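Local coordinates for type II secretion system protein F (Vibrio cholerae, PDB 3C1Q) that forms part of the inner-membrane complex of the type II secretion system, probably supporting energy-dependent export of toxins and proteases from the periplasm, here as its first cytoplasmic domain, at residues A85-S89 with G90-S94; S94-E97 with R98-D101. All coordinates share one frame; numbering follows the deposited sequence.

Contact 1 (A85-S89 with G90-S94); sequences AGEKS and GHLDS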
ATOM      1  N   ALA B  85      14.312   2.340  17.354  1.00 11.85           N
ATOM      2  CA  ALA B  85      14.189   3.742  17.808  1.00 11.68           C
ATOM      3  C   ALA B  85      12.723   4.134  17.950  1.00 11.40           C
ATOM      4  O   ALA B  85      12.351   4.758  18.931  1.00 11.79           O
ATOM      5  CB  ALA B  85      14.940   4.721  16.858  1.00 12.07           C
ATOM      6  N   GLY B  86      11.891   3.760  16.977  1.00 10.95           N
ATOM      7  CA  GLY B  86      10.453   4.029  17.048  1.00 11.30           C
ATOM      8  C   GLY B  86       9.749   3.349  18.219  1.00 11.30           C
ATOM      9  O   GLY B  86       8.957   3.978  18.939  1.00 10.90           O
ATOM     10  N   GLU B  87      10.029   2.066  18.433  1.00 11.60           N
ATOM     11  CA  GLU B  87       9.406   1.340  19.532  1.00 12.32           C
ATOM     12  C   GLU B  87       9.825   1.950  20.864  1.00 12.53           C
ATOM     13  O   GLU B  87       8.995   2.196  21.721  1.00 12.87           O
ATOM     14  CB  GLU B  87       9.762  -0.153  19.491  1.00 12.59           C
ATOM     15  CG  GLU B  87       9.155  -0.860  18.316  1.00 13.12           C
ATOM     16  CD  GLU B  87       9.452  -2.333  18.304  1.00 12.53           C
ATOM     17  OE1 GLU B  87      10.618  -2.703  18.045  1.00 12.04           O
ATOM     18  OE2 GLU B  87       8.516  -3.127  18.560  1.00 12.74           O
ATOM     19  N   LYS B  88      11.112   2.215  21.027  1.00 13.05           N
ATOM     20  CA  LYS B  88      11.610   2.790  22.277  1.00 13.56           C
ATOM     21  C   LYS B  88      10.953   4.149  22.605  1.00 13.15           C
ATOM     22  O   LYS B  88      10.599   4.418  23.764  1.00 12.40           O
ATOM     23  CB  LYS B  88      13.139   2.921  22.226  1.00 14.05           C
ATOM     24  CG  LYS B  88      13.764   3.393  23.539  1.00 16.14           C
ATOM     25  CD  LYS B  88      15.276   3.354  23.474  1.00 19.62           C
ATOM     26  CE  LYS B  88      15.889   3.627  24.842  1.00 21.05           C
ATOM     27  NZ  LYS B  88      17.269   4.215  24.744  1.00 23.72           N
ATOM     28  N   SER B  89      10.787   4.980  21.580  1.00 12.28           N
ATOM     29  CA  SER B  89      10.298   6.361  21.728  1.00 11.85           C
ATOM     30  C   SER B  89       8.775   6.502  21.708  1.00 11.56           C
ATOM     31  O   SER B  89       8.246   7.571  22.025  1.00 10.89           O
ATOM     32  CB  SER B  89      10.874   7.211  20.602  1.00 11.82           C
ATOM     33  OG  SER B  89      10.382   6.754  19.356  1.00 10.95           O
ATOM     34  N   GLY B  90       8.066   5.442  21.337  1.00 11.28           N
ATOM     35  CA  GLY B  90       6.615   5.508  21.174  1.00 11.90           C
ATOM     36  C   GLY B  90       6.215   6.180  19.873  1.00 12.29           C
ATOM     37  O   GLY B  90       5.139   6.771  19.771  1.00 12.77           O
ATOM     38  N   HIS B  91       7.088   6.079  18.875  1.00 12.16           N
ATOM     39  CA  HIS B  91       6.825   6.644  17.546  1.00 12.32           C
ATOM     40  C   HIS B  91       7.023   5.644  16.416  1.00 11.96           C
ATOM     41  O   HIS B  91       7.466   6.003  15.327  1.00 11.23           O
ATOM     42  CB  HIS B  91       7.673   7.898  17.354  1.00 12.77           C
ATOM     43  CG  HIS B  91       7.292   8.988  18.294  1.00 12.30           C
ATOM     44  ND1 HIS B  91       6.109   9.679  18.170  1.00 12.47           N
ATOM     45  CD2 HIS B  91       7.894   9.461  19.411  1.00 13.62           C
ATOM     46  CE1 HIS B  91       6.008  10.547  19.160  1.00 13.46           C
ATOM     47  NE2 HIS B  91       7.080  10.436  19.925  1.00 13.80           N
ATOM     48  N   LEU B  92       6.634   4.397  16.645  1.00 11.63           N
ATOM     49  CA  LEU B  92       6.778   3.378  15.595  1.00 11.22           C
ATOM     50  C   LEU B  92       6.017   3.786  14.344  1.00 11.39           C
ATOM     51  O   LEU B  92       6.465   3.544  13.213  1.00  9.53           O
ATOM     52  CB  LEU B  92       6.292   2.016  16.088  1.00 11.39           C
ATOM     53  CG  LEU B  92       6.371   0.843  15.094  1.00 12.04           C
ATOM     54  CD1 LEU B  92       7.791   0.730  14.553  1.00 13.09           C
ATOM     55  CD2 LEU B  92       5.907  -0.467  15.688  1.00 12.94           C
ATOM     56  N   ASP B  93       4.867   4.423  14.543  1.00 10.65           N
ATOM     57  CA  ASP B  93       4.016   4.814  13.433  1.00 11.62           C
ATOM     58  C   ASP B  93       4.750   5.696  12.407  1.00 11.50           C
ATOM     59  O   ASP B  93       4.757   5.393  11.220  1.00 10.96           O
ATOM     60  CB  ASP B  93       2.710   5.449  13.922  1.00 11.75           C
ATOM     61  CG  ASP B  93       2.899   6.733  14.720  1.00 13.98           C
ATOM     62  OD1 ASP B  93       3.944   6.952  15.368  1.00 11.48           O
ATOM     63  OD2 ASP B  93       1.942   7.537  14.703  1.00 17.05           O
ATOM     64  N   SER B  94       5.406   6.751  12.874  1.00 11.15           N
ATOM     65  CA  SER B  94       6.093   7.672  11.953  1.00 11.23           C
ATOM     66  C   SER B  94       7.400   7.088  11.404  1.00 11.12           C
ATOM     67  O   SER B  94       7.774   7.400  10.276  1.00 10.91           O
ATOM     68  CB  SER B  94       6.356   9.026  12.614  1.00 12.25           C
ATOM     69  OG  SER B  94       6.951   8.878  13.875  1.00 12.47           O
TER

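Contact 2 (S94-E97 with R98-D101); sequences SVLE and RLAD. With CA (calcium ion), chain G.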
ATOM      1  N   SER B  94       5.406   6.751  12.874  1.00 11.15           N
ATOM      2  CA  SER B  94       6.093   7.672  11.953  1.00 11.23           C
ATOM      3  C   SER B  94       7.400   7.088  11.404  1.00 11.12           C
ATOM      4  O   SER B  94       7.774   7.400  10.276  1.00 10.91           O
ATOM      5  CB  SER B  94       6.356   9.026  12.614  1.00 12.25           C
ATOM      6  OG  SER B  94       6.951   8.878  13.875  1.00 12.47           O
ATOM      7  N   VAL B  95       8.102   6.293  12.205  1.00 10.93           N
ATOM      8  CA  VAL B  95       9.302   5.592  11.737  1.00 11.14           C
ATOM      9  C   VAL B  95       8.939   4.605  10.628  1.00 10.16           C
ATOM     10  O   VAL B  95       9.616   4.560   9.595  1.00 10.22           O
ATOM     11  CB  VAL B  95      10.082   4.914  12.880  1.00 11.45           C
ATOM     12  CG1 VAL B  95      11.204   4.016  12.331  1.00 13.38           C
ATOM     13  CG2 VAL B  95      10.683   5.971  13.824  1.00 12.07           C
ATOM     14  N   LEU B  96       7.841   3.860  10.803  1.00  9.18           N
ATOM     15  CA  LEU B  96       7.386   2.963   9.738  1.00  8.36           C
ATOM     16  C   LEU B  96       7.056   3.739   8.466  1.00  8.67           C
ATOM     17  O   LEU B  96       7.392   3.300   7.357  1.00  8.28           O
ATOM     18  CB  LEU B  96       6.199   2.093  10.185  1.00  7.94           C
ATOM     19  CG  LEU B  96       6.533   0.959  11.141  1.00  7.35           C
ATOM     20  CD1 LEU B  96       5.260   0.285  11.615  1.00  5.52           C
ATOM     21  CD2 LEU B  96       7.492  -0.063  10.483  1.00  6.14           C
ATOM     22  N   GLU B  97       6.393   4.876   8.609  1.00  8.39           N
ATOM     23  CA  GLU B  97       6.085   5.717   7.443  1.00  9.08           C
ATOM     24  C   GLU B  97       7.374   6.065   6.701  1.00  8.22           C
ATOM     25  O   GLU B  97       7.445   5.968   5.467  1.00  9.20           O
ATOM     26  CB  GLU B  97       5.364   7.000   7.863  1.00  7.98           C
ATOM     27  CG  GLU B  97       5.030   7.942   6.699  1.00  9.98           C
ATOM     28  CD  GLU B  97       4.203   7.275   5.621  1.00  9.74           C
ATOM     29  OE1 GLU B  97       3.300   6.454   5.965  1.00 10.53           O
ATOM     30  OE2 GLU B  97       4.460   7.565   4.426  1.00  8.59           O
ATOM     31  N   ARG B  98       8.387   6.506   7.442  1.00  8.02           N
ATOM     32  CA  ARG B  98       9.673   6.856   6.818  1.00  8.14           C
ATOM     33  C   ARG B  98      10.340   5.652   6.163  1.00  7.73           C
ATOM     34  O   ARG B  98      10.932   5.781   5.077  1.00  7.54           O
ATOM     35  CB  ARG B  98      10.604   7.514   7.818  1.00  8.40           C
ATOM     36  CG  ARG B  98      10.149   8.928   8.196  1.00  9.64           C
ATOM     37  CD  ARG B  98      11.308   9.789   8.653  1.00 10.85           C
ATOM     38  NE  ARG B  98      11.741   9.425   9.991  1.00 12.92           N
ATOM     39  CZ  ARG B  98      11.077   9.736  11.105  1.00 12.59           C
ATOM     40  NH1 ARG B  98       9.937  10.428  11.058  1.00 15.16           N
ATOM     41  NH2 ARG B  98      11.558   9.362  12.272  1.00 11.43           N
ATOM     42  N   LEU B  99      10.234   4.478   6.794  1.00  7.11           N
ATOM     43  CA  LEU B  99      10.799   3.261   6.204  1.00  6.85           C
ATOM     44  C   LEU B  99      10.044   2.887   4.912  1.00  6.58           C
ATOM     45  O   LEU B  99      10.644   2.475   3.928  1.00  6.43           O
ATOM     46  CB  LEU B  99      10.731   2.110   7.205  1.00  6.36           C
ATOM     47  CG  LEU B  99      11.796   2.154   8.283  1.00  5.84           C
ATOM     48  CD1 LEU B  99      11.407   1.239   9.470  1.00  7.38           C
ATOM     49  CD2 LEU B  99      13.188   1.769   7.715  1.00  6.31           C
ATOM     50  N   ALA B 100       8.732   3.073   4.920  1.00  6.71           N
ATOM     51  CA  ALA B 100       7.902   2.836   3.739  1.00  6.88           C
ATOM     52  C   ALA B 100       8.279   3.779   2.582  1.00  7.26           C
ATOM     53  O   ALA B 100       8.456   3.338   1.414  1.00  6.91           O
ATOM     54  CB  ALA B 100       6.406   3.001   4.123  1.00  6.32           C
ATOM     55  N   ASP B 101       8.408   5.067   2.891  1.00  7.09           N
ATOM     56  CA  ASP B 101       8.812   6.073   1.909  1.00  7.28           C
ATOM     57  C   ASP B 101      10.161   5.728   1.334  1.00  7.71           C
ATOM     58  O   ASP B 101      10.371   5.819   0.125  1.00  7.62           O
ATOM     59  CB  ASP B 101       8.883   7.465   2.537  1.00  7.81           C
ATOM     60  CG  ASP B 101       7.513   8.083   2.758  1.00  7.62           C
ATOM     61  OD1 ASP B 101       6.552   7.699   2.071  1.00  8.77           O
ATOM     62  OD2 ASP B 101       7.424   8.996   3.589  1.00  9.25           O
TER
HETATM   63 CA    CA G   1       4.969   9.367   3.141  1.00 11.40          CA
HETATM   64  O   HOH W   1       2.829  10.288   3.936  1.00 13.88           O
HETATM   65  O   HOH W   2       5.623  11.010   4.893  1.00 15.82           O
HETATM   66  O   HOH W   3       3.529   8.471   1.472  1.00 11.60           O

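Contact 1 (A85-S89 with G90-S94)
The imidazole of H91 and the last residue of the preceding helix, S89, meet where helix 77-89 gives way to helix 92-121. Followed outward, H91 stays close to that serine. Its CB lies 3.6 Å and its CG 4.0 Å from S89 OG, which sits at the ring edge, in the ring plane. CD2 comes to 3.2 Å from the carbonyl oxygen S89 O, met obliquely, and NE2, farther along, is 3.7 Å from the same S89 O. With CG anti to the carbonyl carbon (chi1 -65°), the ring is brought beside S89. The backbone beneath forms a Schellman motif: H91 N donates to G86 O at 2.8 Å, and G90 N makes a weak bond to E87 O at 3.4 Å, while G90 takes the positive phi (77°) the turn requires. Elsewhere E87 CG runs beside L92 CD2, 4.2 Å away, and the E87 carboxylate is held by L64 N and S65 OG. S89 OG lies within range of both A85 O and G86 O, its one proton not assignable to either. The carbonyls of G86 and, weakly, E87 thus find donors in the turn itself, and H91 takes the N-cap position, before the next helix.

Contact 2 (S94-E97 with R98-D101)
The guanidinium of R98 turns one face to the backbone a turn earlier: S94 O lies 3.8 Å above its plane, offset toward the rim, with V95 CA over the same face. A bend at chi3 (-75°) folds the chain back along the helix, and NH2 reaches 3.8 Å from V95 CG2. The other flat groups are two carboxylates one turn apart, E97 and D101, whose planes stand 70° to each other. Both bind one calcium ion. E97 binds it through one oxygen, OE2, at 2.3 Å, whereas D101 grips it with both OD1 and OD2, each at 2.5 Å. E97 leaves the helix with CG opposite its backbone N (chi1 179°), then bends at chi2, which swings the carboxylate toward the ion. The metal probably offsets the repulsion expected between E97 OE2 and D101 OD1, 3.2 Å apart. R19, donating to these same two oxygens, probably adds to this, while Q26 holds E97 OE1. Three waters and E43 of the second subunit complete the shell. On the buried side V95 CG1 packs against L99 CD1 at 4.0 Å, next to helix 77-89, and A100 faces helix 11-26. Regular i to i+4 backbone bonds, such as D101 N to E97 O at 2.9 Å, keep the spacing. Acidic side chains four residues apart on one helical face, joined by a glutamate from the partner chain, make an intersubunit calcium site in this all-helical cytoplasmic domain.

Contacts 1 and 2 follow one another along the chain, sharing S94 and lying with their centres about 10 Å apart. In contact 1 the chain reverses out of helix 77-89 and starts helix 92-121; in contact 2 that second helix, now well under way, presents its acidic pair to calcium. They also touch directly, G86 CA packing 3.8 Å from V95 CG2, so G86, which has no side chain, lets the helix end lie close to V95 in the first turn of the next helix. The calcium ligands E97 and D101 lie in contact 2, and the side chain of L92, in contact 1, is about 9 Å from that of E97.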